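Local coordinates for GTP cyclohydrolase 1 type 2 homolog (Thermus thermophilus, PDB 2YYB), which is of unknown function but belongs to the GTP cyclohydrolase I type 2/NIF3 family and probably binds divalent metal ions, at residues 177-188 / 197-208. Residues are numbered along the deposited sequence; the frame is centred on the assembly and turned at random.
Sequences LPKVDADLFVTG and ETFERGLNVIYA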
loop_
_atom_site.group_PDB
_atom_site.type_symbol
_atom_site.label_atom_id
_atom_site.label_comp_id
_atom_site.label_asym_id
_atom_site.label_seq_id
_atom_site.Cartn_x
_atom_site.Cartn_y
_atom_site.Cartn_z
ATOM N N LEU A 177 -16.745 19.276 3.453
ATOM C CA LEU A 177 -17.181 20.202 4.498
ATOM C C LEU A 177 -16.070 20.940 5.251
ATOM O O LEU A 177 -16.087 22.163 5.345
ATOM C CB LEU A 177 -18.051 19.468 5.512
ATOM C CG LEU A 177 -19.315 20.215 5.932
ATOM C CD1 LEU A 177 -20.127 20.546 4.703
ATOM C CD2 LEU A 177 -20.129 19.361 6.871
ATOM N N PRO A 178 -15.088 20.203 5.789
ATOM C CA PRO A 178 -13.966 20.769 6.541
ATOM C C PRO A 178 -13.168 21.880 5.877
ATOM O O PRO A 178 -12.540 22.686 6.564
ATOM C CB PRO A 178 -13.111 19.545 6.841
ATOM C CG PRO A 178 -13.380 18.659 5.676
ATOM C CD PRO A 178 -14.873 18.759 5.583
ATOM N N LYS A 179 -13.188 21.933 4.550
ATOM C CA LYS A 179 -12.446 22.960 3.826
ATOM C C LYS A 179 -13.330 24.136 3.394
ATOM O O LYS A 179 -12.832 25.190 3.004
ATOM C CB LYS A 179 -11.760 22.331 2.611
ATOM C CG LYS A 179 -10.703 21.284 2.967
ATOM C CD LYS A 179 -10.071 20.678 1.719
ATOM C CE LYS A 179 -8.733 19.989 2.019
ATOM N NZ LYS A 179 -8.859 18.792 2.914
ATOM N N VAL A 180 -14.643 23.957 3.483
ATOM C CA VAL A 180 -15.578 25.007 3.099
ATOM C C VAL A 180 -15.271 26.285 3.851
ATOM O O VAL A 180 -15.238 26.298 5.081
ATOM C CB VAL A 180 -17.038 24.603 3.405
ATOM C CG1 VAL A 180 -17.962 25.767 3.139
ATOM C CG2 VAL A 180 -17.440 23.422 2.545
ATOM N N ASP A 181 -15.058 27.365 3.112
ATOM C CA ASP A 181 -14.756 28.641 3.738
ATOM C C ASP A 181 -15.585 29.788 3.132
ATOM O O ASP A 181 -15.082 30.894 2.920
ATOM C CB ASP A 181 -13.256 28.915 3.609
ATOM C CG ASP A 181 -12.852 29.351 2.207
ATOM O OD1 ASP A 181 -13.401 28.822 1.220
ATOM O OD2 ASP A 181 -11.967 30.224 2.095
ATOM N N ALA A 182 -16.863 29.519 2.868
ATOM C CA ALA A 182 -17.762 30.524 2.290
ATOM C C ALA A 182 -18.945 30.714 3.235
ATOM O O ALA A 182 -19.094 29.945 4.206
ATOM C CB ALA A 182 -18.271 30.053 0.893
ATOM N N ASP A 183 -19.784 31.714 2.952
ATOM C CA ASP A 183 -20.961 31.985 3.778
ATOM C C ASP A 183 -22.007 30.908 3.567
ATOM O O ASP A 183 -22.891 30.693 4.413
ATOM C CB ASP A 183 -21.589 33.339 3.425
ATOM C CG ASP A 183 -20.593 34.477 3.469
ATOM O OD1 ASP A 183 -19.635 34.397 4.280
ATOM O OD2 ASP A 183 -20.786 35.454 2.701
ATOM N N LEU A 184 -21.909 30.250 2.415
ATOM C CA LEU A 184 -22.836 29.195 2.043
ATOM C C LEU A 184 -22.130 28.128 1.240
ATOM O O LEU A 184 -21.156 28.405 0.527
ATOM C CB LEU A 184 -23.984 29.756 1.210
ATOM C CG LEU A 184 -24.887 28.733 0.516
ATOM C CD1 LEU A 184 -25.475 27.773 1.511
ATOM C CD2 LEU A 184 -26.000 29.462 -0.201
ATOM N N PHE A 185 -22.632 26.905 1.375
ATOM C CA PHE A 185 -22.106 25.751 0.667
ATOM C C PHE A 185 -23.304 25.055 0.038
ATOM O O PHE A 185 -24.307 24.785 0.710
ATOM C CB PHE A 185 -21.388 24.815 1.633
ATOM C CG PHE A 185 -20.887 23.540 0.996
ATOM C CD1 PHE A 185 -20.002 23.577 -0.071
ATOM C CD2 PHE A 185 -21.271 22.300 1.498
ATOM C CE1 PHE A 185 -19.504 22.393 -0.625
ATOM C CE2 PHE A 185 -20.775 21.123 0.949
ATOM C CZ PHE A 185 -19.891 21.170 -0.112
ATOM N N VAL A 186 -23.197 24.797 -1.259
ATOM C CA VAL A 186 -24.255 24.149 -2.010
ATOM C C VAL A 186 -23.795 22.790 -2.492
ATOM O O VAL A 186 -22.738 22.676 -3.102
ATOM C CB VAL A 186 -24.628 24.961 -3.253
ATOM C CG1 VAL A 186 -25.757 24.266 -4.012
ATOM C CG2 VAL A 186 -25.036 26.366 -2.845
ATOM N N THR A 187 -24.580 21.758 -2.212
ATOM C CA THR A 187 -24.240 20.425 -2.677
ATOM C C THR A 187 -25.544 19.651 -2.835
ATOM O O THR A 187 -26.623 20.217 -2.649
ATOM C CB THR A 187 -23.243 19.711 -1.707
ATOM O OG1 THR A 187 -22.691 18.558 -2.357
ATOM C CG2 THR A 187 -23.927 19.296 -0.430
ATOM N N GLY A 188 -25.472 18.376 -3.192
ATOM C CA GLY A 188 -26.709 17.646 -3.367
ATOM C C GLY A 188 -27.169 16.718 -2.259
ATOM O O GLY A 188 -28.285 16.837 -1.776
ATOM N N GLU A 197 -21.180 18.879 12.902
ATOM C CA GLU A 197 -20.054 19.695 12.493
ATOM C C GLU A 197 -20.572 20.955 11.768
ATOM O O GLU A 197 -20.124 22.074 12.040
ATOM C CB GLU A 197 -19.125 18.898 11.585
ATOM C CG GLU A 197 -17.834 19.620 11.319
ATOM C CD GLU A 197 -17.109 19.117 10.084
ATOM O OE1 GLU A 197 -16.153 19.801 9.645
ATOM O OE2 GLU A 197 -17.494 18.045 9.564
ATOM N N THR A 198 -21.526 20.768 10.858
ATOM C CA THR A 198 -22.106 21.879 10.125
ATOM C C THR A 198 -22.604 23.035 11.024
ATOM O O THR A 198 -22.352 24.201 10.736
ATOM C CB THR A 198 -23.274 21.397 9.252
ATOM O OG1 THR A 198 -22.758 20.661 8.153
ATOM C CG2 THR A 198 -24.073 22.555 8.719
ATOM N N PHE A 199 -23.317 22.727 12.097
ATOM C CA PHE A 199 -23.794 23.794 12.957
ATOM C C PHE A 199 -22.708 24.356 13.873
ATOM O O PHE A 199 -22.518 25.573 13.950
ATOM C CB PHE A 199 -24.993 23.324 13.771
ATOM C CG PHE A 199 -26.208 23.053 12.930
ATOM C CD1 PHE A 199 -26.414 21.793 12.354
ATOM C CD2 PHE A 199 -27.112 24.075 12.643
ATOM C CE1 PHE A 199 -27.493 21.559 11.507
ATOM C CE2 PHE A 199 -28.197 23.843 11.793
ATOM C CZ PHE A 199 -28.382 22.586 11.225
ATOM N N GLU A 200 -21.979 23.471 14.540
ATOM C CA GLU A 200 -20.930 23.885 15.441
ATOM C C GLU A 200 -19.943 24.804 14.778
ATOM O O GLU A 200 -19.354 25.658 15.430
ATOM C CB GLU A 200 -20.214 22.671 15.994
ATOM C CG GLU A 200 -21.053 21.926 16.971
ATOM C CD GLU A 200 -20.323 20.765 17.554
ATOM O OE1 GLU A 200 -19.103 20.904 17.786
ATOM O OE2 GLU A 200 -20.962 19.721 17.791
ATOM N N ARG A 201 -19.763 24.643 13.479
ATOM C CA ARG A 201 -18.833 25.489 12.765
ATOM C C ARG A 201 -19.546 26.661 12.059
ATOM O O ARG A 201 -18.961 27.341 11.209
ATOM C CB ARG A 201 -18.036 24.649 11.761
ATOM C CG ARG A 201 -16.923 25.436 11.102
ATOM C CD ARG A 201 -15.809 24.544 10.624
ATOM N NE ARG A 201 -16.246 23.702 9.530
ATOM C CZ ARG A 201 -15.666 22.552 9.217
ATOM N NH1 ARG A 201 -14.618 22.104 9.925
ATOM N NH2 ARG A 201 -16.140 21.844 8.200
ATOM N N GLY A 202 -20.805 26.898 12.431
ATOM C CA GLY A 202 -21.583 27.975 11.845
ATOM C C GLY A 202 -21.585 28.024 10.329
ATOM O O GLY A 202 -21.409 29.084 9.729
ATOM N N LEU A 203 -21.791 26.873 9.705
ATOM C CA LEU A 203 -21.825 26.774 8.256
ATOM C C LEU A 203 -23.264 26.804 7.761
ATOM O O LEU A 203 -24.182 26.335 8.429
ATOM C CB LEU A 203 -21.184 25.460 7.817
ATOM C CG LEU A 203 -19.863 25.443 7.053
ATOM C CD1 LEU A 203 -18.853 26.354 7.699
ATOM C CD2 LEU A 203 -19.339 24.021 7.025
ATOM N N ASN A 204 -23.458 27.390 6.594
ATOM C CA ASN A 204 -24.769 27.427 5.975
ATOM C C ASN A 204 -24.612 26.379 4.895
ATOM O O ASN A 204 -23.632 26.421 4.133
ATOM C CB ASN A 204 -25.032 28.781 5.317
ATOM C CG ASN A 204 -25.626 29.801 6.268
ATOM O OD1 ASN A 204 -25.446 31.010 6.068
ATOM N ND2 ASN A 204 -26.353 29.334 7.292
ATOM N N VAL A 205 -25.541 25.431 4.837
ATOM C CA VAL A 205 -25.456 24.393 3.822
ATOM C C VAL A 205 -26.821 24.112 3.246
ATOM O O VAL A 205 -27.794 23.986 3.991
ATOM C CB VAL A 205 -24.899 23.058 4.389
ATOM C CG1 VAL A 205 -24.841 22.006 3.281
ATOM C CG2 VAL A 205 -23.536 23.272 4.987
ATOM N N ILE A 206 -26.893 24.025 1.921
ATOM C CA ILE A 206 -28.156 23.723 1.243
ATOM C C ILE A 206 -27.967 22.428 0.447
ATOM O O ILE A 206 -27.059 22.337 -0.389
ATOM C CB ILE A 206 -28.572 24.827 0.212
ATOM C CG1 ILE A 206 -28.720 26.194 0.882
ATOM C CG2 ILE A 206 -29.891 24.432 -0.458
ATOM C CD1 ILE A 206 -29.936 26.308 1.748
ATOM N N TYR A 207 -28.818 21.439 0.712
ATOM C CA TYR A 207 -28.775 20.144 0.007
ATOM C C TYR A 207 -29.904 20.133 -1.017
ATOM O O TYR A 207 -31.070 20.054 -0.651
ATOM C CB TYR A 207 -28.948 18.978 0.998
ATOM C CG TYR A 207 -27.779 18.853 1.939
ATOM C CD1 TYR A 207 -26.513 18.524 1.457
ATOM C CD2 TYR A 207 -27.911 19.146 3.302
ATOM C CE1 TYR A 207 -25.402 18.497 2.303
ATOM C CE2 TYR A 207 -26.796 19.119 4.158
ATOM C CZ TYR A 207 -25.552 18.798 3.644
ATOM O OH TYR A 207 -24.442 18.808 4.446
ATOM N N ALA A 208 -29.551 20.215 -2.299
ATOM C CA ALA A 208 -30.563 20.256 -3.351
ATOM C C ALA A 208 -30.806 18.961 -4.138
ATOM O O ALA A 208 -31.448 18.982 -5.196
ATOM C CB ALA A 208 -30.244 21.401 -4.304
#
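A beta-alpha-beta unit is closed here: strand 184-187, helix 195-200 and strand 204-207 follow one another, and the two strands lie parallel in the centre of a four-stranded mixed sheet, between strands 166-169 and 154-157. F185 pairs with V205, V186 with I206 and T187 with Y207. F185 N donates a bent hydrogen bond to N204 O at 3.0 Å (N-H...O 135°), tilted from the carbonyl plane. The next hydrogen bonds are straighter: I206 N to F185 O, T187 N to I206 O (174°), and A208 N to T187 O at 2.9 Å. On the sheet face of V186 and I206, L184 CD1 reaches I206 CG1 at 3.7 Å, and L145 of helix 141-147 also packs on I206. On the other face F185 and V205 run side by side, F185 CD2 lying 4.0 Å from V205 CG1, while V180 CG2 sits over one face of the phenyl ring toward its rim. V205 CG1 likewise lies over one face of the Y207 ring. T187 OG1 stands anti to the backbone N (chi1 -166°), where V169 O and G173 N bind it, and this leaves CG2 beside Y207 CD1 and CE1. Where the helix ends, in a Schellman motif with G202 at C-prime, L177 packs on T198 and L203: it crosses the threonine side chain at about a right angle and slides past the leucine in the opposite direction, its CG 4.0 Å from L203 CD2. The guanidinium of R201 lies against P178, with P178 O over one face, and L203 CD2 meets its edge in plane. At the C-terminal end of the strands the chain approaches the predicted metal ligands H210 and E214; there G188 O lies 3.6 Å from Y207 CB, at the edge of the tyrosine ring and near its plane.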